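Local coordinates for MEM-A1 (Soil metagenome, PDB 6E0S), which probably hydrolyses beta-lactam antibiotics with the help of bound zinc, as a metallo-beta-lactamase of subclass B3, at residues A[23-31]-A[39-47]; A[214-222]-A[268-279]. One frame throughout, in Å; residues are numbered along the deposited sequence.

Contact 1: A[23-31]-A[39-47]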
ATOM      1  N   ASP A  23       2.877 -15.953  -9.339  1.00 74.70           N
ATOM      2  CA  ASP A  23       4.221 -15.579  -8.905  1.00 72.93           C
ATOM      3  C   ASP A  23       4.172 -14.645  -7.700  1.00 66.07           C
ATOM      4  O   ASP A  23       4.908 -14.839  -6.727  1.00 63.62           O
ATOM      5  CB  ASP A  23       4.994 -14.911 -10.045  1.00 77.94           C
ATOM      6  CG  ASP A  23       6.095 -15.797 -10.601  1.00 82.55           C
ATOM      7  OD1 ASP A  23       6.296 -16.908 -10.056  1.00 82.92           O
ATOM      8  OD2 ASP A  23       6.759 -15.381 -11.578  1.00 85.85           O
ATOM      9  N   TRP A  24       3.303 -13.631  -7.776  1.00 63.00           N
ATOM     10  CA  TRP A  24       3.214 -12.646  -6.700  1.00 56.39           C
ATOM     11  C   TRP A  24       2.927 -13.307  -5.358  1.00 50.72           C
ATOM     12  O   TRP A  24       3.520 -12.942  -4.344  1.00 45.70           O
ATOM     13  CB  TRP A  24       2.146 -11.607  -7.019  1.00 56.97           C
ATOM     14  CG  TRP A  24       2.573 -10.673  -8.104  1.00 59.51           C
ATOM     15  CD1 TRP A  24       3.842 -10.519  -8.608  1.00 60.47           C
ATOM     16  CD2 TRP A  24       1.739  -9.764  -8.835  1.00 61.22           C
ATOM     17  NE1 TRP A  24       3.843  -9.570  -9.607  1.00 62.90           N
ATOM     18  CE2 TRP A  24       2.567  -9.093  -9.768  1.00 63.66           C
ATOM     19  CE3 TRP A  24       0.375  -9.456  -8.797  1.00 61.66           C
ATOM     20  CZ2 TRP A  24       2.075  -8.125 -10.647  1.00 66.94           C
ATOM     21  CZ3 TRP A  24      -0.115  -8.494  -9.670  1.00 64.98           C
ATOM     22  CH2 TRP A  24       0.735  -7.841 -10.585  1.00 67.73           C
ATOM     23  N   ASN A  25       2.059 -14.315  -5.344  1.00 51.43           N
ATOM     24  CA  ASN A  25       1.645 -14.961  -4.103  1.00 47.97           C
ATOM     25  C   ASN A  25       2.584 -16.078  -3.665  1.00 48.67           C
ATOM     26  O   ASN A  25       2.223 -16.863  -2.783  1.00 47.52           O
ATOM     27  CB  ASN A  25       0.212 -15.493  -4.251  1.00 47.21           C
ATOM     28  CG  ASN A  25      -0.818 -14.403  -4.033  1.00 43.84           C
ATOM     29  OD1 ASN A  25      -0.944 -13.909  -2.927  1.00 39.41           O
ATOM     30  ND2 ASN A  25      -1.538 -14.012  -5.095  1.00 46.69           N
ATOM     31  N   ASP A  26       3.773 -16.174  -4.266  1.00 50.16           N
ATOM     32  CA  ASP A  26       4.747 -17.169  -3.853  1.00 49.22           C
ATOM     33  C   ASP A  26       5.122 -16.989  -2.380  1.00 44.01           C
ATOM     34  O   ASP A  26       4.939 -15.907  -1.799  1.00 40.06           O
ATOM     35  CB  ASP A  26       5.994 -17.087  -4.736  1.00 51.07           C
ATOM     36  CG  ASP A  26       5.877 -17.953  -5.971  1.00 55.03           C
ATOM     37  OD1 ASP A  26       5.058 -18.901  -5.939  1.00 56.08           O
ATOM     38  OD2 ASP A  26       6.580 -17.681  -6.974  1.00 57.36           O
ATOM     39  N   PRO A  27       5.651 -18.051  -1.758  1.00 43.07           N
ATOM     40  CA  PRO A  27       5.972 -17.995  -0.325  1.00 39.97           C
ATOM     41  C   PRO A  27       7.004 -16.925   0.012  1.00 37.91           C
ATOM     42  O   PRO A  27       7.912 -16.623  -0.771  1.00 39.67           O
ATOM     43  CB  PRO A  27       6.525 -19.396  -0.034  1.00 40.69           C
ATOM     44  CG  PRO A  27       5.883 -20.269  -1.059  1.00 43.84           C
ATOM     45  CD  PRO A  27       5.795 -19.419  -2.296  1.00 45.41           C
ATOM     46  N   GLN A  28       6.850 -16.361   1.206  1.00 33.24           N
ATOM     47  CA  GLN A  28       7.779 -15.375   1.746  1.00 29.35           C
ATOM     48  C   GLN A  28       7.687 -15.442   3.261  1.00 25.46           C
ATOM     49  O   GLN A  28       6.630 -15.169   3.836  1.00 25.02           O
ATOM     50  CB  GLN A  28       7.443 -13.965   1.240  1.00 29.34           C
ATOM     51  CG  GLN A  28       8.249 -12.859   1.902  1.00 27.00           C
ATOM     52  CD  GLN A  28       9.733 -12.979   1.596  1.00 26.76           C
ATOM     53  OE1 GLN A  28      10.132 -13.167   0.430  1.00 28.84           O
ATOM     54  NE2 GLN A  28      10.563 -12.913   2.642  1.00 24.91           N
ATOM     55  N   GLU A  29       8.780 -15.778   3.915  1.00 24.38           N
ATOM     56  CA  GLU A  29       8.778 -15.757   5.373  1.00 23.64           C
ATOM     57  C   GLU A  29       8.634 -14.332   5.901  1.00 21.86           C
ATOM     58  O   GLU A  29       9.263 -13.402   5.386  1.00 23.08           O
ATOM     59  CB  GLU A  29      10.059 -16.367   5.931  1.00 25.80           C
ATOM     60  CG  GLU A  29      10.123 -17.896   5.780  1.00 30.81           C
ATOM     61  CD  GLU A  29       8.953 -18.619   6.493  1.00 32.60           C
ATOM     62  OE1 GLU A  29       8.115 -19.237   5.805  1.00 34.29           O
ATOM     63  OE2 GLU A  29       8.882 -18.559   7.743  1.00 31.74           O
ATOM     64  N   PRO A  30       7.849 -14.144   6.949  1.00 21.44           N
ATOM     65  CA  PRO A  30       7.690 -12.809   7.534  1.00 19.91           C
ATOM     66  C   PRO A  30       8.931 -12.399   8.310  1.00 19.45           C
ATOM     67  O   PRO A  30       9.777 -13.224   8.675  1.00 20.54           O
ATOM     68  CB  PRO A  30       6.481 -12.973   8.461  1.00 19.17           C
ATOM     69  CG  PRO A  30       6.458 -14.468   8.806  1.00 20.39           C
ATOM     70  CD  PRO A  30       6.949 -15.155   7.550  1.00 20.86           C
ATOM     71  N   PHE A  31       9.035 -11.107   8.576  1.00 18.32           N
ATOM     72  CA  PHE A  31      10.208 -10.606   9.280  1.00 18.45           C
ATOM     73  C   PHE A  31       9.887  -9.284   9.938  1.00 17.84           C
ATOM     74  O   PHE A  31       9.059  -8.511   9.447  1.00 18.35           O
ATOM     75  CB  PHE A  31      11.424 -10.419   8.349  1.00 21.17           C
ATOM     76  CG  PHE A  31      11.120  -9.694   7.030  1.00 20.66           C
ATOM     77  CD1 PHE A  31      10.675 -10.408   5.916  1.00 20.55           C
ATOM     78  CD2 PHE A  31      11.355  -8.325   6.891  1.00 18.39           C
ATOM     79  CE1 PHE A  31      10.416  -9.744   4.711  1.00 20.41           C
ATOM     80  CE2 PHE A  31      11.115  -7.659   5.672  1.00 19.15           C
ATOM     81  CZ  PHE A  31      10.643  -8.377   4.585  1.00 20.26           C
ATOM     82  N   TYR A  39       6.962  -7.077   8.163  1.00 16.45           N
ATOM     83  CA  TYR A  39       6.413  -7.519   6.888  1.00 17.33           C
ATOM     84  C   TYR A  39       5.674  -8.854   7.035  1.00 17.14           C
ATOM     85  O   TYR A  39       6.244  -9.838   7.518  1.00 18.03           O
ATOM     86  CB  TYR A  39       7.533  -7.663   5.858  1.00 19.08           C
ATOM     87  CG  TYR A  39       7.049  -7.875   4.435  1.00 19.67           C
ATOM     88  CD1 TYR A  39       6.827  -6.779   3.572  1.00 18.71           C
ATOM     89  CD2 TYR A  39       6.838  -9.160   3.940  1.00 18.99           C
ATOM     90  CE1 TYR A  39       6.405  -6.974   2.241  1.00 18.88           C
ATOM     91  CE2 TYR A  39       6.420  -9.355   2.613  1.00 19.29           C
ATOM     92  CZ  TYR A  39       6.205  -8.252   1.790  1.00 18.63           C
ATOM     93  OH  TYR A  39       5.797  -8.452   0.506  1.00 17.95           O
ATOM     94  N   VAL A  40       4.425  -8.910   6.555  1.00 16.23           N
ATOM     95  CA  VAL A  40       3.633 -10.150   6.646  1.00 17.34           C
ATOM     96  C   VAL A  40       2.975 -10.491   5.306  1.00 18.68           C
ATOM     97  O   VAL A  40       2.074 -11.346   5.231  1.00 19.17           O
ATOM     98  CB  VAL A  40       2.568 -10.052   7.759  1.00 18.27           C
ATOM     99  CG1 VAL A  40       3.213 -10.030   9.133  1.00 17.21           C
ATOM    100  CG2 VAL A  40       1.645  -8.840   7.534  1.00 17.81           C
ATOM    101  N   GLY A  41       3.429  -9.856   4.235  1.00 18.58           N
ATOM    102  CA  GLY A  41       2.858 -10.074   2.913  1.00 18.23           C
ATOM    103  C   GLY A  41       3.405 -11.304   2.213  1.00 19.26           C
ATOM    104  O   GLY A  41       4.000 -12.199   2.825  1.00 18.69           O
ATOM    105  N   VAL A  42       3.229 -11.332   0.894  1.00 19.76           N
ATOM    106  CA  VAL A  42       3.728 -12.443   0.096  1.00 19.74           C
ATOM    107  C   VAL A  42       4.898 -11.954  -0.753  1.00 20.10           C
ATOM    108  O   VAL A  42       5.340 -10.805  -0.633  1.00 18.79           O
ATOM    109  CB  VAL A  42       2.600 -13.073  -0.748  1.00 19.31           C
ATOM    110  CG1 VAL A  42       1.527 -13.659   0.162  1.00 19.29           C
ATOM    111  CG2 VAL A  42       1.971 -12.082  -1.740  1.00 18.87           C
ATOM    112  N   ARG A  43       5.438 -12.814  -1.606  1.00 20.19           N
ATOM    113  CA  ARG A  43       6.662 -12.414  -2.299  1.00 23.62           C
ATOM    114  C   ARG A  43       6.447 -11.191  -3.201  1.00 23.70           C
ATOM    115  O   ARG A  43       7.316 -10.307  -3.279  1.00 23.37           O
ATOM    116  CB  ARG A  43       7.210 -13.600  -3.085  1.00 24.76           C
ATOM    117  CG  ARG A  43       8.495 -13.314  -3.788  1.00 27.55           C
ATOM    118  CD  ARG A  43       9.583 -12.903  -2.832  1.00 25.99           C
ATOM    119  NE  ARG A  43      10.814 -12.662  -3.585  1.00 27.39           N
ATOM    120  CZ  ARG A  43      11.998 -12.425  -3.028  1.00 27.78           C
ATOM    121  NH1 ARG A  43      12.097 -12.403  -1.713  1.00 25.54           N
ATOM    122  NH2 ARG A  43      13.080 -12.227  -3.797  1.00 27.98           N
ATOM    123  N   GLY A  44       5.287 -11.090  -3.858  1.00 21.30           N
ATOM    124  CA  GLY A  44       5.112  -9.997  -4.811  1.00 22.52           C
ATOM    125  C   GLY A  44       4.095  -8.943  -4.426  1.00 21.16           C
ATOM    126  O   GLY A  44       3.820  -8.005  -5.202  1.00 21.36           O
ATOM    127  N   LEU A  45       3.522  -9.072  -3.235  1.00 20.80           N
ATOM    128  CA  LEU A  45       2.474  -8.153  -2.784  1.00 20.40           C
ATOM    129  C   LEU A  45       2.688  -7.881  -1.311  1.00 20.02           C
ATOM    130  O   LEU A  45       2.678  -8.812  -0.503  1.00 18.59           O
ATOM    131  CB  LEU A  45       1.072  -8.731  -3.009  1.00 18.59           C
ATOM    132  CG  LEU A  45       0.747  -9.116  -4.457  1.00 19.82           C
ATOM    133  CD1 LEU A  45      -0.533  -9.988  -4.522  1.00 19.28           C
ATOM    134  CD2 LEU A  45       0.599  -7.880  -5.320  1.00 19.73           C
ATOM    135  N   SER A  46       2.837  -6.614  -0.952  1.00 19.75           N
ATOM    136  CA  SER A  46       3.164  -6.282   0.425  1.00 18.67           C
ATOM    137  C   SER A  46       1.947  -6.359   1.338  1.00 17.22           C
ATOM    138  O   SER A  46       0.811  -6.137   0.921  1.00 16.75           O
ATOM    139  CB  SER A  46       3.758  -4.869   0.527  1.00 17.42           C
ATOM    140  OG  SER A  46       4.995  -4.836  -0.138  1.00 18.11           O
ATOM    141  N   ALA A  47       2.221  -6.628   2.609  1.00 16.13           N
ATOM    142  CA  ALA A  47       1.321  -6.321   3.707  1.00 14.87           C
ATOM    143  C   ALA A  47       2.201  -6.092   4.918  1.00 15.95           C
ATOM    144  O   ALA A  47       3.234  -6.738   5.068  1.00 17.03           O
ATOM    145  CB  ALA A  47       0.316  -7.454   3.981  1.00 15.80           C
TER
HETATM  146  O   HOH W   1       5.849 -12.424   4.890  1.00 22.92           O
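The Phe31 and Tyr39 rings are nearly parallel, planes 8° apart, but offset so far, with centroids 5.1 Å from each other, that they barely overlap. What covers the Phe31 face is instead Tyr39 CB, 3.6 Å from the ring centroid in a CH-pi contact. Phe31 reaches this place because its CG is held between the backbone N and the carbonyl carbon (chi1 47°), which turns the ring back so that its face lies over Tyr39 CB. Their backbones form an antiparallel hydrogen-bonded pair, Tyr39 N to Phe31 O at 2.8 Å and Phe31 N to Tyr39 O. The Tyr39 ring extends along its own segment, and its OH donates to Val42 O at 2.7 Å.

Gln28 crosses the Tyr39 ring at about a right angle, presenting CG to CE2. Its chain then bends, and OE1 takes a bond of 3.0 Å from Arg43 NH1, close to the guanidinium plane, while NE2 turns to Glu29 O. Trp244 of helix 243-247 makes a cation-pi contact with Arg43. Segment 23-31, at the start of the modelled chain, lies along the loop leading from strand 37-39 to strand 48-50, at the edge of one of the two sheets of the metallo-beta-lactamase fold, where water 1 bridges Gln28 O and Gly41 O.

Further on, Gly44 N donates to Trp24 O, and Arg43 N to Asp26 O at 3.1 Å. Trp24 has Gly44 O over one face and Leu45 CD2 approaching obliquely, 3.8 Å from CE3. The loosely ordered indole comes within about 5 Å of a bound zinc ion and meets His237 edge-to-face.

Contact 2: A[214-222]-A[268-279]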
ATOM      1  N   ALA A 214      -6.544  12.710 -13.646  1.00 24.09           N
ATOM      2  CA  ALA A 214      -5.617  11.601 -13.467  1.00 23.15           C
ATOM      3  C   ALA A 214      -4.162  12.049 -13.606  1.00 22.46           C
ATOM      4  O   ALA A 214      -3.319  11.713 -12.769  1.00 22.42           O
ATOM      5  CB  ALA A 214      -5.943  10.488 -14.471  1.00 23.39           C
ATOM      6  N   LEU A 215      -3.845  12.790 -14.669  1.00 23.00           N
ATOM      7  CA  LEU A 215      -2.463  13.215 -14.874  1.00 23.48           C
ATOM      8  C   LEU A 215      -1.992  14.158 -13.767  1.00 24.22           C
ATOM      9  O   LEU A 215      -0.896  13.990 -13.217  1.00 22.74           O
ATOM     10  CB  LEU A 215      -2.320  13.870 -16.253  1.00 25.10           C
ATOM     11  CG  LEU A 215      -0.912  14.345 -16.597  1.00 26.29           C
ATOM     12  CD1 LEU A 215       0.061  13.176 -16.518  1.00 24.54           C
ATOM     13  CD2 LEU A 215      -0.878  14.989 -17.993  1.00 28.82           C
ATOM     14  N   ALA A 216      -2.794  15.179 -13.445  1.00 24.82           N
ATOM     15  CA  ALA A 216      -2.425  16.099 -12.372  1.00 25.67           C
ATOM     16  C   ALA A 216      -2.223  15.353 -11.059  1.00 23.62           C
ATOM     17  O   ALA A 216      -1.259  15.613 -10.320  1.00 22.78           O
ATOM     18  CB  ALA A 216      -3.507  17.162 -12.214  1.00 28.43           C
ATOM     19  N   ASP A 217      -3.130  14.427 -10.759  1.00 22.83           N
ATOM     20  CA  ASP A 217      -3.026  13.594  -9.562  1.00 23.10           C
ATOM     21  C   ASP A 217      -1.714  12.819  -9.517  1.00 23.07           C
ATOM     22  O   ASP A 217      -1.016  12.818  -8.498  1.00 22.71           O
ATOM     23  CB  ASP A 217      -4.173  12.585  -9.519  1.00 24.15           C
ATOM     24  CG  ASP A 217      -5.444  13.139  -8.929  1.00 26.83           C
ATOM     25  OD1 ASP A 217      -5.480  14.317  -8.503  1.00 29.70           O
ATOM     26  OD2 ASP A 217      -6.424  12.360  -8.899  1.00 28.06           O
ATOM     27  N   ILE A 218      -1.406  12.071 -10.577  1.00 22.83           N
ATOM     28  CA  ILE A 218      -0.236  11.194 -10.492  1.00 22.76           C
ATOM     29  C   ILE A 218       1.050  12.008 -10.373  1.00 22.88           C
ATOM     30  O   ILE A 218       1.954  11.631  -9.626  1.00 21.52           O
ATOM     31  CB  ILE A 218      -0.198  10.201 -11.669  1.00 24.15           C
ATOM     32  CG1 ILE A 218       0.678   9.005 -11.308  1.00 24.26           C
ATOM     33  CG2 ILE A 218       0.360  10.816 -12.925  1.00 25.02           C
ATOM     34  CD1 ILE A 218       0.244   7.742 -12.075  1.00 24.63           C
ATOM     35  N   LYS A 219       1.156  13.129 -11.095  1.00 23.33           N
ATOM     36  CA  LYS A 219       2.334  13.982 -10.962  1.00 24.09           C
ATOM     37  C   LYS A 219       2.428  14.548  -9.557  1.00 23.24           C
ATOM     38  O   LYS A 219       3.514  14.604  -8.959  1.00 22.52           O
ATOM     39  CB  LYS A 219       2.286  15.123 -11.978  1.00 26.70           C
ATOM     40  CG  LYS A 219       2.437  14.695 -13.434  1.00 28.03           C
ATOM     41  CD  LYS A 219       2.255  15.892 -14.378  1.00 31.66           C
ATOM     42  CE  LYS A 219       3.515  16.741 -14.384  1.00 35.97           C
ATOM     43  NZ  LYS A 219       4.647  15.953 -14.998  1.00 38.95           N
ATOM     44  N   LYS A 220       1.293  14.954  -8.990  1.00 24.00           N
ATOM     45  CA  LYS A 220       1.361  15.483  -7.635  1.00 24.59           C
ATOM     46  C   LYS A 220       1.736  14.395  -6.627  1.00 22.88           C
ATOM     47  O   LYS A 220       2.500  14.654  -5.687  1.00 22.84           O
ATOM     48  CB  LYS A 220       0.036  16.133  -7.257  1.00 27.91           C
ATOM     49  CG  LYS A 220       0.120  16.887  -5.939  1.00 31.91           C
ATOM     50  CD  LYS A 220      -1.250  17.297  -5.439  1.00 35.53           C
ATOM     51  CE  LYS A 220      -1.147  18.040  -4.103  1.00 38.04           C
ATOM     52  NZ  LYS A 220      -2.341  17.701  -3.247  1.00 39.99           N
ATOM     53  N   SER A 221       1.214  13.177  -6.812  1.00 19.87           N
ATOM     54  CA  SER A 221       1.525  12.070  -5.909  1.00 18.08           C
ATOM     55  C   SER A 221       2.995  11.673  -6.014  1.00 18.72           C
ATOM     56  O   SER A 221       3.624  11.357  -5.001  1.00 18.40           O
ATOM     57  CB  SER A 221       0.630  10.856  -6.199  1.00 18.16           C
ATOM     58  OG  SER A 221      -0.730  11.216  -6.099  1.00 17.78           O
ATOM     59  N   ILE A 222       3.574  11.741  -7.218  1.00 18.90           N
ATOM     60  CA  ILE A 222       5.000  11.471  -7.361  1.00 20.08           C
ATOM     61  C   ILE A 222       5.815  12.471  -6.554  1.00 21.26           C
ATOM     62  O   ILE A 222       6.777  12.105  -5.864  1.00 22.67           O
ATOM     63  CB  ILE A 222       5.377  11.474  -8.854  1.00 20.75           C
ATOM     64  CG1 ILE A 222       4.747  10.248  -9.543  1.00 19.81           C
ATOM     65  CG2 ILE A 222       6.893  11.571  -9.039  1.00 22.86           C
ATOM     66  CD1 ILE A 222       4.913  10.288 -11.036  1.00 20.87           C
ATOM     67  N   ALA A 268      10.034   7.471  -6.421  1.00 17.99           N
ATOM     68  CA  ALA A 268       9.251   8.486  -7.111  1.00 23.77           C
ATOM     69  C   ALA A 268       9.864   8.821  -8.460  1.00 23.84           C
ATOM     70  O   ALA A 268       9.137   8.961  -9.447  1.00 23.67           O
ATOM     71  CB  ALA A 268       9.106   9.740  -6.246  1.00 24.33           C
ATOM     72  N   GLU A 269      11.202   8.895  -8.537  1.00 23.03           N
ATOM     73  CA  GLU A 269      11.831   9.187  -9.823  1.00 25.12           C
ATOM     74  C   GLU A 269      11.548   8.076 -10.823  1.00 23.05           C
ATOM     75  O   GLU A 269      11.323   8.341 -12.009  1.00 22.34           O
ATOM     76  CB  GLU A 269      13.334   9.372  -9.656  1.00 29.66           C
ATOM     77  CG  GLU A 269      13.694  10.724  -9.115  1.00 35.90           C
ATOM     78  CD  GLU A 269      15.187  10.947  -9.052  1.00 42.94           C
ATOM     79  OE1 GLU A 269      15.885  10.584 -10.034  1.00 46.72           O
ATOM     80  OE2 GLU A 269      15.649  11.473  -8.008  1.00 45.24           O
ATOM     81  N   ARG A 270      11.549   6.822 -10.361  1.00 22.20           N
ATOM     82  CA  ARG A 270      11.265   5.729 -11.282  1.00 23.38           C
ATOM     83  C   ARG A 270       9.839   5.833 -11.808  1.00 21.25           C
ATOM     84  O   ARG A 270       9.584   5.607 -12.994  1.00 20.16           O
ATOM     85  CB  ARG A 270      11.512   4.397 -10.585  1.00 23.84           C
ATOM     86  CG  ARG A 270      12.992   4.141 -10.354  1.00 26.09           C
ATOM     87  CD  ARG A 270      13.248   2.713  -9.873  1.00 28.73           C
ATOM     88  NE  ARG A 270      12.636   2.436  -8.569  1.00 28.63           N
ATOM     89  CZ  ARG A 270      13.259   2.502  -7.391  1.00 29.02           C
ATOM     90  NH1 ARG A 270      14.537   2.871  -7.326  1.00 31.37           N
ATOM     91  NH2 ARG A 270      12.588   2.201  -6.279  1.00 26.24           N
ATOM     92  N   ALA A 271       8.902   6.195 -10.937  1.00 19.49           N
ATOM     93  CA  ALA A 271       7.525   6.401 -11.364  1.00 21.00           C
ATOM     94  C   ALA A 271       7.427   7.554 -12.353  1.00 20.38           C
ATOM     95  O   ALA A 271       6.646   7.496 -13.307  1.00 19.82           O
ATOM     96  CB  ALA A 271       6.646   6.666 -10.144  1.00 20.72           C
ATOM     97  N   GLY A 272       8.195   8.619 -12.135  1.00 20.27           N
ATOM     98  CA  GLY A 272       8.184   9.723 -13.089  1.00 21.50           C
ATOM     99  C   GLY A 272       8.652   9.294 -14.468  1.00 22.55           C
ATOM    100  O   GLY A 272       8.107   9.724 -15.491  1.00 21.36           O
ATOM    101  N   VAL A 273       9.660   8.419 -14.517  1.00 22.06           N
ATOM    102  CA  VAL A 273      10.120   7.897 -15.797  1.00 22.28           C
ATOM    103  C   VAL A 273       9.040   7.046 -16.449  1.00 21.63           C
ATOM    104  O   VAL A 273       8.780   7.166 -17.658  1.00 22.26           O
ATOM    105  CB  VAL A 273      11.430   7.116 -15.597  1.00 23.58           C
ATOM    106  CG1 VAL A 273      11.812   6.374 -16.874  1.00 25.25           C
ATOM    107  CG2 VAL A 273      12.520   8.077 -15.193  1.00 24.91           C
ATOM    108  N   ARG A 274       8.360   6.201 -15.663  1.00 22.47           N
ATOM    109  CA  ARG A 274       7.305   5.370 -16.239  1.00 23.69           C
ATOM    110  C   ARG A 274       6.165   6.222 -16.772  1.00 21.18           C
ATOM    111  O   ARG A 274       5.544   5.881 -17.789  1.00 22.43           O
ATOM    112  CB  ARG A 274       6.773   4.378 -15.200  1.00 26.92           C
ATOM    113  CG  ARG A 274       7.713   3.224 -14.951  1.00 35.04           C
ATOM    114  CD  ARG A 274       7.104   2.210 -13.998  1.00 40.96           C
ATOM    115  NE  ARG A 274       7.830   0.955 -14.048  1.00 48.37           N
ATOM    116  CZ  ARG A 274       7.321  -0.163 -14.552  1.00 55.11           C
ATOM    117  NH1 ARG A 274       6.075  -0.161 -15.023  1.00 56.46           N
ATOM    118  NH2 ARG A 274       8.051  -1.274 -14.581  1.00 59.26           N
ATOM    119  N   LEU A 275       5.885   7.336 -16.106  1.00 19.74           N
ATOM    120  CA  LEU A 275       4.835   8.227 -16.565  1.00 20.79           C
ATOM    121  C   LEU A 275       5.202   8.851 -17.901  1.00 23.63           C
ATOM    122  O   LEU A 275       4.361   8.924 -18.811  1.00 26.27           O
ATOM    123  CB  LEU A 275       4.575   9.299 -15.508  1.00 19.63           C
ATOM    124  CG  LEU A 275       3.669  10.420 -15.972  1.00 22.48           C
ATOM    125  CD1 LEU A 275       2.287   9.854 -16.247  1.00 23.52           C
ATOM    126  CD2 LEU A 275       3.633  11.552 -14.955  1.00 21.14           C
ATOM    127  N   GLN A 276       6.456   9.293 -18.049  1.00 23.31           N
ATOM    128  CA  GLN A 276       6.879   9.863 -19.323  1.00 23.02           C
ATOM    129  C   GLN A 276       6.794   8.823 -20.438  1.00 24.30           C
ATOM    130  O   GLN A 276       6.336   9.128 -21.544  1.00 23.74           O
ATOM    131  CB  GLN A 276       8.301  10.429 -19.209  1.00 25.07           C
ATOM    132  CG  GLN A 276       8.385  11.685 -18.311  1.00 26.28           C
ATOM    133  CD  GLN A 276       7.363  12.744 -18.722  1.00 26.47           C
ATOM    134  OE1 GLN A 276       7.430  13.298 -19.832  1.00 29.50           O
ATOM    135  NE2 GLN A 276       6.415  13.023 -17.842  1.00 25.42           N
ATOM    136  N   LYS A 277       7.192   7.576 -20.153  1.00 24.40           N
ATOM    137  CA  LYS A 277       7.050   6.520 -21.150  1.00 24.95           C
ATOM    138  C   LYS A 277       5.586   6.282 -21.508  1.00 24.79           C
ATOM    139  O   LYS A 277       5.254   6.082 -22.686  1.00 25.11           O
ATOM    140  CB  LYS A 277       7.695   5.232 -20.646  1.00 24.79           C
ATOM    141  CG  LYS A 277       9.199   5.297 -20.506  1.00 26.56           C
ATOM    142  CD  LYS A 277       9.765   3.996 -19.941  1.00 27.06           C
ATOM    143  CE  LYS A 277      11.276   3.987 -19.956  1.00 30.06           C
ATOM    144  NZ  LYS A 277      11.754   2.703 -19.387  1.00 31.51           N
ATOM    145  N   LYS A 278       4.692   6.328 -20.515  1.00 25.56           N
ATOM    146  CA  LYS A 278       3.266   6.135 -20.785  1.00 24.63           C
ATOM    147  C   LYS A 278       2.711   7.269 -21.651  1.00 23.71           C
ATOM    148  O   LYS A 278       1.984   7.026 -22.626  1.00 24.69           O
ATOM    149  CB  LYS A 278       2.501   6.010 -19.460  1.00 24.17           C
ATOM    150  CG  LYS A 278       0.978   5.803 -19.569  1.00 26.57           C
ATOM    151  CD  LYS A 278       0.700   4.518 -20.364  1.00 30.47           C
ATOM    152  CE  LYS A 278      -0.772   4.239 -20.518  1.00 33.76           C
ATOM    153  NZ  LYS A 278      -0.978   3.131 -21.502  1.00 35.78           N
ATOM    154  N   LEU A 279       3.066   8.510 -21.339  1.00 21.98           N
ATOM    155  CA  LEU A 279       2.588   9.612 -22.158  1.00 22.42           C
ATOM    156  C   LEU A 279       3.104   9.500 -23.589  1.00 24.75           C
ATOM    157  O   LEU A 279       2.374   9.805 -24.541  1.00 26.49           O
ATOM    158  CB  LEU A 279       2.998  10.932 -21.535  1.00 23.32           C
ATOM    159  CG  LEU A 279       2.381  11.267 -20.182  1.00 23.83           C
ATOM    160  CD1 LEU A 279       3.044  12.546 -19.620  1.00 24.88           C
ATOM    161  CD2 LEU A 279       0.877  11.439 -20.295  1.00 25.96           C
TER
HETATM  162  O   HOH W   2       4.671  14.979 -17.414  1.00 42.18           O
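Ile222 and Leu275 interlock the two helices as reciprocal knobs. The side chain of Ile222 enters a hole formed by Ala268, Ala271, Gly272 and Leu275, and its branches divide the work: CG2 lies 4.0 Å from Ala268 CB, CG1 faces Ala271 CB, and CD1 comes to 3.8 Å from Gly272 N. With CG1 beside the backbone N (chi1 -69°), the longer branch runs toward Gly272, where CD1 rests against the main chain. Ala268 CB also approaches Ile222 O at 3.3 Å, and the CA atoms of Ile222 and Ala268, 5.2 Å apart, are the closest pair of CA atoms across the two segments.

Leu275 fills the complementary hole among Leu215, Ile218, Lys219 and Ile222. Its CD2 touches Lys219 CG at 3.7 Å and also Ile218 CG2, while CD1 reaches toward Leu215 CD1. Leu275 and Ile218 slide past each other in opposite directions, whereas Leu215 and Lys219 each cross Leu275 at about a right angle. On the inner side, Ala197 touches Leu275 and Leu195 touches Ala271.

The packing thins toward Leu279, whose CD2 meets Leu215 CD1 at 4.2 Å. On the solvent side Lys219 lays its aliphatic part against Leu275, then curls at chi3 and chi4, and its NZ and Gln276 NE2 are joined through water 2 rather than directly. The ammonium of Lys219 and the amide NE2 of Gln276 both donate to that water. The axes of segments 214-222 and 268-279 approach to 10.0 Å, their directions 155° apart; the helices they belong to, 214-226 and the C-terminal 263-285, form an antiparallel, knobs-into-holes pair, part of the outer helical layer of the alpha-beta/beta-alpha sandwich of metallo-beta-lactamases.

In the fold
Contact 1 closes before contact 2 opens, so the two follow in series along the chain; their centres are 26 Å apart and their nearest atoms about 10 Å, without touching. Contact 1 includes the first modelled residues and lies at the edge of the seven-stranded sheet that ends at strand 145-148, bordering the metal site of His91, His93 and His169. Contact 2 pairs helix 214-226, which follows strand 185-192 of the five-stranded sheet, with the long helix 263-285 near the C-terminus. This helix pair flanks the fold and lies farther from the metal, the Ile218 side chain about 10 Å from a zinc ion.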